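Local structure of putative Outer membrane protein (Helicobacter pylori, 6GW5) at residues K6-K11 and S370-N375; D381-P386 and Y399-E404. The protein is the outer membrane adhesin SabA, whose adhesin domain, the part present here, probably acts as a lectin binding sialylated Lewis-type glycans on host gastric cells. One frame throughout, in Å; residues are numbered along the deposited sequence.

Both interactions lie at the same end of the elongated, mostly helical adhesin domain, about 50 and 43 Å (centre to centre) from the chain's centre, their own centres about 20 Å apart and nearest atoms about 7 Å apart. They follow in series along the chain: interaction 1 joins the start of helix 3-32 to the turn after helix 348-370, and interaction 2 then pairs the short strands 383-384 and 400-401 before helix 403-415. Helices 3-32 and 348-370 border both. Together the contacts tie the C-terminal part of the chain back onto its N-terminal helix, so that the two ends of the modelled chain come together at one end of the domain.

Interaction 1 of 2, residues K6-K11 and S370-N375; sequences KNLNEK and SKLPYN
The Tyr374 ring meets the helix through Leu8, whose CD1 methyl approaches obliquely and lies 4.1 Å from Tyr374 CE2, while one face of the ring is covered from within its own segment. There Leu372 CB sits over the ring centre, 4.3 Å above the plane. Tyr374 reaches this position with CG between its backbone N and carbonyl carbon (chi1 41°), which folds the ring back against Leu372. The second flat group is the Asn7 amide, turned 59° from the ring plane; the asparagine side chain lies roughly perpendicular to that of the tyrosine. Its ND2 lies 3.9 Å from Tyr374 OH, a loose polar approach, and 4.2 Å from Leu372 CD1.

Leu8 is the buried centre of the contact. With CG anti to the backbone N (chi1 -156°), it extends one methyl to three residues of the turn: besides the ring, CD1 comes within 4.3 Å of Leu372 CD1 and 4.1 Å of Asn375 CA. The leucine and tyrosine side chains run antiparallel alongside one another. What joins the two segments is therefore chiefly apolar packing of one methyl against a small patch, with Asn7 at its margin.

The surface that meets Leu8 is shaped by a type I beta turn, Leu372 to Asn375, closed by Asn375 N to Leu372 O at 3.0 Å. The turn sets Leu372 over the Tyr374 ring, with both side chains starting toward the helix. Asn375 fastens it further, its OD1 hydrogen-bonded to Tyr12 OH on helix 3-32 and its ND2 to Val377 O.

In the fold, the turn follows closely on helix 348-370 and rests near the start of helix 3-32, where residues 6-11 belong to a predicted coiled coil. Met416, just beyond helix 403-415, also touches Leu8, so the end of the modelled chain adjoins the same spot.

Interaction 2 of 2, residues D381-P386 and Y399-E404; sequences DIITLP and YQINPE
Ile383 and Tyr399 pack on the side facing helices 3-32 and 348-370: Ile383 CD1 lies 4.0 Å from Tyr399 CB and the same distance from Ile401 CG1. Leu385 adds its CD1 over one face of the tyrosine ring, whereas Thr384 O stands at the ring edge, near its plane. Tyr399 CG, anti to its carbonyl carbon (chi1 -65°), carries the ring beside Leu385 and onto Tyr359 of helix 348-370, where the two rings stack. Val22 of helix 3-32 touches both Ile383 and Tyr399, the buried pair of this closely filled side; Leu385 and Ile401 lie at its border.

On the face carrying Thr384 and Gln400, with Pro386 beyond the strand end, the margin is looser and more solvent-exposed; there the Pro386 ring meets Gln400 crosswise, CG to CG.

Between the two sides runs the backbone ladder. Thr384 and Gln400 form a hydrogen-bonded pair, Thr384 N to Gln400 O at 3.0 Å and Gln400 N to Thr384 O at 2.8 Å. Ile383 and Ile401 form the next, non-hydrogen-bonded pair, and Asn402 N to Ile382 O at 2.9 Å follows it. Asn402 then becomes the N-cap of helix 403-415, its OD1 accepting from Gln405 N.

This is a minimal two-stranded antiparallel ribbon, a beta hairpin with a long connecting loop, packed against helices 3-32 and 348-370 and leading into helix 403-415.

Interaction 1 of 2, residues K6-K11 and S370-N375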
# COMPACT_ATOMS: atom_id res chain seq x y z
N LYS A 6 46.57 -12.73 -7.83
CA LYS A 6 45.57 -11.67 -7.69
C LYS A 6 44.91 -11.30 -9.00
O LYS A 6 43.70 -11.14 -9.04
CB LYS A 6 46.14 -10.39 -7.05
CG LYS A 6 46.41 -10.54 -5.56
CD LYS A 6 45.82 -9.38 -4.73
CE LYS A 6 45.34 -9.84 -3.33
NZ LYS A 6 45.82 -8.99 -2.18
N ASN A 7 45.69 -11.18 -10.07
CA ASN A 7 45.15 -10.87 -11.38
C ASN A 7 44.18 -11.95 -11.86
O ASN A 7 43.09 -11.67 -12.35
CB ASN A 7 46.26 -10.72 -12.40
CG ASN A 7 45.75 -10.22 -13.74
OD1 ASN A 7 45.09 -9.19 -13.81
ND2 ASN A 7 46.02 -10.97 -14.80
N LEU A 8 44.59 -13.19 -11.65
CA LEU A 8 43.79 -14.34 -12.04
C LEU A 8 42.47 -14.40 -11.26
O LEU A 8 41.42 -14.78 -11.81
CB LEU A 8 44.60 -15.62 -11.79
CG LEU A 8 44.25 -16.87 -12.59
CD1 LEU A 8 44.69 -16.69 -14.04
CD2 LEU A 8 44.91 -18.12 -12.01
N ASN A 9 42.56 -14.10 -9.97
CA ASN A 9 41.44 -14.21 -9.06
C ASN A 9 40.37 -13.20 -9.38
O ASN A 9 39.19 -13.48 -9.21
CB ASN A 9 41.91 -14.04 -7.61
CG ASN A 9 40.77 -14.00 -6.61
OD1 ASN A 9 40.14 -15.02 -6.31
ND2 ASN A 9 40.49 -12.82 -6.10
N GLU A 10 40.76 -12.03 -9.85
CA GLU A 10 39.74 -11.02 -10.14
C GLU A 10 39.22 -11.17 -11.57
O GLU A 10 38.09 -10.78 -11.85
CB GLU A 10 40.11 -9.58 -9.71
CG GLU A 10 41.55 -9.08 -9.86
CD GLU A 10 41.87 -8.62 -11.28
OE1 GLU A 10 42.51 -7.55 -11.45
OE2 GLU A 10 41.44 -9.30 -12.24
N LYS A 11 40.05 -11.71 -12.46
CA LYS A 11 39.58 -12.09 -13.78
C LYS A 11 38.59 -13.24 -13.64
O LYS A 11 37.53 -13.25 -14.30
CB LYS A 11 40.75 -12.42 -14.71
CG LYS A 11 41.49 -11.14 -15.07
CD LYS A 11 42.36 -11.23 -16.30
CE LYS A 11 42.53 -9.77 -16.80
NZ LYS A 11 43.25 -9.57 -18.09
N SER A 370 42.77 -17.62 -21.14
CA SER A 370 43.38 -18.79 -21.77
C SER A 370 44.85 -18.54 -22.10
O SER A 370 45.67 -19.44 -21.95
CB SER A 370 42.62 -19.19 -23.04
OG SER A 370 41.38 -19.80 -22.69
N LYS A 371 45.17 -17.31 -22.49
CA LYS A 371 46.54 -16.90 -22.85
C LYS A 371 47.48 -16.63 -21.66
O LYS A 371 48.58 -16.12 -21.86
CB LYS A 371 46.49 -15.65 -23.74
CG LYS A 371 45.85 -15.82 -25.10
CD LYS A 371 45.78 -14.44 -25.78
CE LYS A 371 45.22 -14.39 -27.21
NZ LYS A 371 43.78 -13.94 -27.30
N LEU A 372 47.07 -16.97 -20.45
CA LEU A 372 47.92 -16.83 -19.27
C LEU A 372 48.52 -18.18 -18.98
O LEU A 372 47.78 -19.15 -18.81
CB LEU A 372 47.08 -16.31 -18.13
CG LEU A 372 46.63 -14.85 -18.42
CD1 LEU A 372 45.68 -14.21 -17.40
CD2 LEU A 372 47.82 -13.93 -18.69
N PRO A 373 49.87 -18.26 -18.97
CA PRO A 373 50.50 -19.57 -18.72
C PRO A 373 50.14 -20.17 -17.36
O PRO A 373 49.94 -21.37 -17.24
CB PRO A 373 52.01 -19.30 -18.83
CG PRO A 373 52.19 -17.82 -18.89
CD PRO A 373 50.85 -17.16 -19.06
N TYR A 374 50.00 -19.31 -16.35
CA TYR A 374 49.68 -19.78 -15.01
C TYR A 374 48.18 -20.13 -14.88
O TYR A 374 47.74 -20.71 -13.86
CB TYR A 374 50.12 -18.76 -13.96
CG TYR A 374 49.88 -17.31 -14.31
CD1 TYR A 374 50.73 -16.60 -15.16
CD2 TYR A 374 48.79 -16.62 -13.76
CE1 TYR A 374 50.49 -15.26 -15.48
CE2 TYR A 374 48.54 -15.28 -14.07
CZ TYR A 374 49.40 -14.60 -14.92
OH TYR A 374 49.15 -13.29 -15.21
N ASN A 375 47.39 -19.80 -15.89
CA ASN A 375 45.99 -20.15 -15.83
C ASN A 375 45.84 -21.65 -15.69
O ASN A 375 46.33 -22.40 -16.53
CB ASN A 375 45.26 -19.70 -17.08
CG ASN A 375 43.83 -20.18 -17.10
OD1 ASN A 375 43.15 -20.19 -16.07
ND2 ASN A 375 43.39 -20.63 -18.26

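Interaction 2 of 2, residues D381-P386 and Y399-E404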
# COMPACT_ATOMS: atom_id res chain seq x y z
N ASP A 381 35.52 -21.65 -24.90
CA ASP A 381 34.13 -21.89 -25.22
C ASP A 381 33.25 -22.15 -23.97
O ASP A 381 32.26 -22.88 -24.02
CB ASP A 381 34.01 -23.06 -26.22
CG ASP A 381 34.52 -22.71 -27.65
OD1 ASP A 381 34.62 -21.53 -28.04
OD2 ASP A 381 34.84 -23.66 -28.37
N ILE A 382 33.62 -21.57 -22.83
CA ILE A 382 32.79 -21.71 -21.63
C ILE A 382 31.38 -21.14 -21.87
O ILE A 382 30.40 -21.60 -21.31
CB ILE A 382 33.45 -21.02 -20.40
CG1 ILE A 382 32.70 -21.34 -19.11
CG2 ILE A 382 33.55 -19.49 -20.55
CD1 ILE A 382 33.57 -21.14 -17.89
N ILE A 383 31.30 -20.13 -22.72
CA ILE A 383 30.04 -19.63 -23.20
C ILE A 383 30.02 -19.55 -24.72
O ILE A 383 30.91 -19.02 -25.33
CB ILE A 383 29.68 -18.27 -22.55
CG1 ILE A 383 28.27 -17.83 -22.94
CG2 ILE A 383 30.67 -17.20 -22.97
CD1 ILE A 383 27.76 -16.69 -22.10
N THR A 384 28.91 -19.96 -25.27
CA THR A 384 28.74 -20.19 -26.68
C THR A 384 27.35 -19.88 -27.12
O THR A 384 26.45 -19.80 -26.29
CB THR A 384 29.02 -21.68 -26.85
OG1 THR A 384 30.27 -21.80 -27.51
CG2 THR A 384 27.91 -22.46 -27.56
N LEU A 385 27.15 -19.67 -28.41
CA LEU A 385 25.83 -19.46 -28.97
C LEU A 385 25.58 -20.50 -30.06
O LEU A 385 26.00 -20.32 -31.20
CB LEU A 385 25.63 -18.03 -29.52
CG LEU A 385 24.21 -17.79 -30.12
CD1 LEU A 385 23.14 -17.91 -29.04
CD2 LEU A 385 24.08 -16.45 -30.85
N PRO A 386 24.85 -21.54 -29.71
CA PRO A 386 24.61 -22.64 -30.62
C PRO A 386 24.01 -22.24 -31.96
O PRO A 386 23.06 -21.45 -32.02
CB PRO A 386 23.63 -23.55 -29.83
CG PRO A 386 23.99 -23.30 -28.42
CD PRO A 386 24.28 -21.82 -28.38
N TYR A 399 22.26 -18.31 -24.98
CA TYR A 399 23.67 -18.69 -24.82
C TYR A 399 23.79 -19.93 -23.99
O TYR A 399 23.00 -20.10 -23.08
CB TYR A 399 24.46 -17.56 -24.15
CG TYR A 399 24.50 -16.35 -25.02
CD1 TYR A 399 25.37 -16.29 -26.09
CD2 TYR A 399 23.66 -15.27 -24.79
CE1 TYR A 399 25.40 -15.18 -26.92
CE2 TYR A 399 23.69 -14.15 -25.59
CZ TYR A 399 24.54 -14.11 -26.66
OH TYR A 399 24.57 -13.01 -27.47
N GLN A 400 24.75 -20.80 -24.29
CA GLN A 400 25.00 -21.99 -23.46
C GLN A 400 26.24 -21.80 -22.70
O GLN A 400 27.27 -21.47 -23.25
CB GLN A 400 25.08 -23.31 -24.25
CG GLN A 400 23.78 -23.65 -25.00
CD GLN A 400 22.45 -23.60 -24.17
OE1 GLN A 400 21.63 -22.70 -24.33
NE2 GLN A 400 22.23 -24.61 -23.34
N ILE A 401 26.11 -21.94 -21.41
CA ILE A 401 27.24 -21.94 -20.52
C ILE A 401 27.55 -23.38 -20.15
O ILE A 401 26.72 -24.09 -19.59
CB ILE A 401 26.90 -21.15 -19.24
CG1 ILE A 401 26.64 -19.67 -19.60
CG2 ILE A 401 28.01 -21.29 -18.19
CD1 ILE A 401 25.61 -19.04 -18.73
N ASN A 402 28.77 -23.78 -20.43
CA ASN A 402 29.23 -25.11 -20.09
C ASN A 402 29.27 -25.33 -18.58
O ASN A 402 30.02 -24.67 -17.87
CB ASN A 402 30.63 -25.33 -20.67
CG ASN A 402 31.11 -26.75 -20.50
OD1 ASN A 402 31.27 -27.24 -19.38
ND2 ASN A 402 31.29 -27.43 -21.60
N PRO A 403 28.49 -26.28 -18.08
CA PRO A 403 28.42 -26.39 -16.61
C PRO A 403 29.65 -27.00 -15.92
O PRO A 403 29.89 -26.65 -14.77
CB PRO A 403 27.18 -27.26 -16.40
CG PRO A 403 27.10 -28.08 -17.64
CD PRO A 403 27.59 -27.23 -18.76
N GLU A 404 30.37 -27.92 -16.58
CA GLU A 404 31.65 -28.47 -16.00
C GLU A 404 32.62 -27.32 -15.78
O GLU A 404 33.17 -27.15 -14.71
CB GLU A 404 32.39 -29.56 -16.84
CG GLU A 404 31.63 -30.36 -17.89
CD GLU A 404 30.45 -31.18 -17.35
OE1 GLU A 404 29.41 -31.17 -18.04
OE2 GLU A 404 30.54 -31.83 -16.26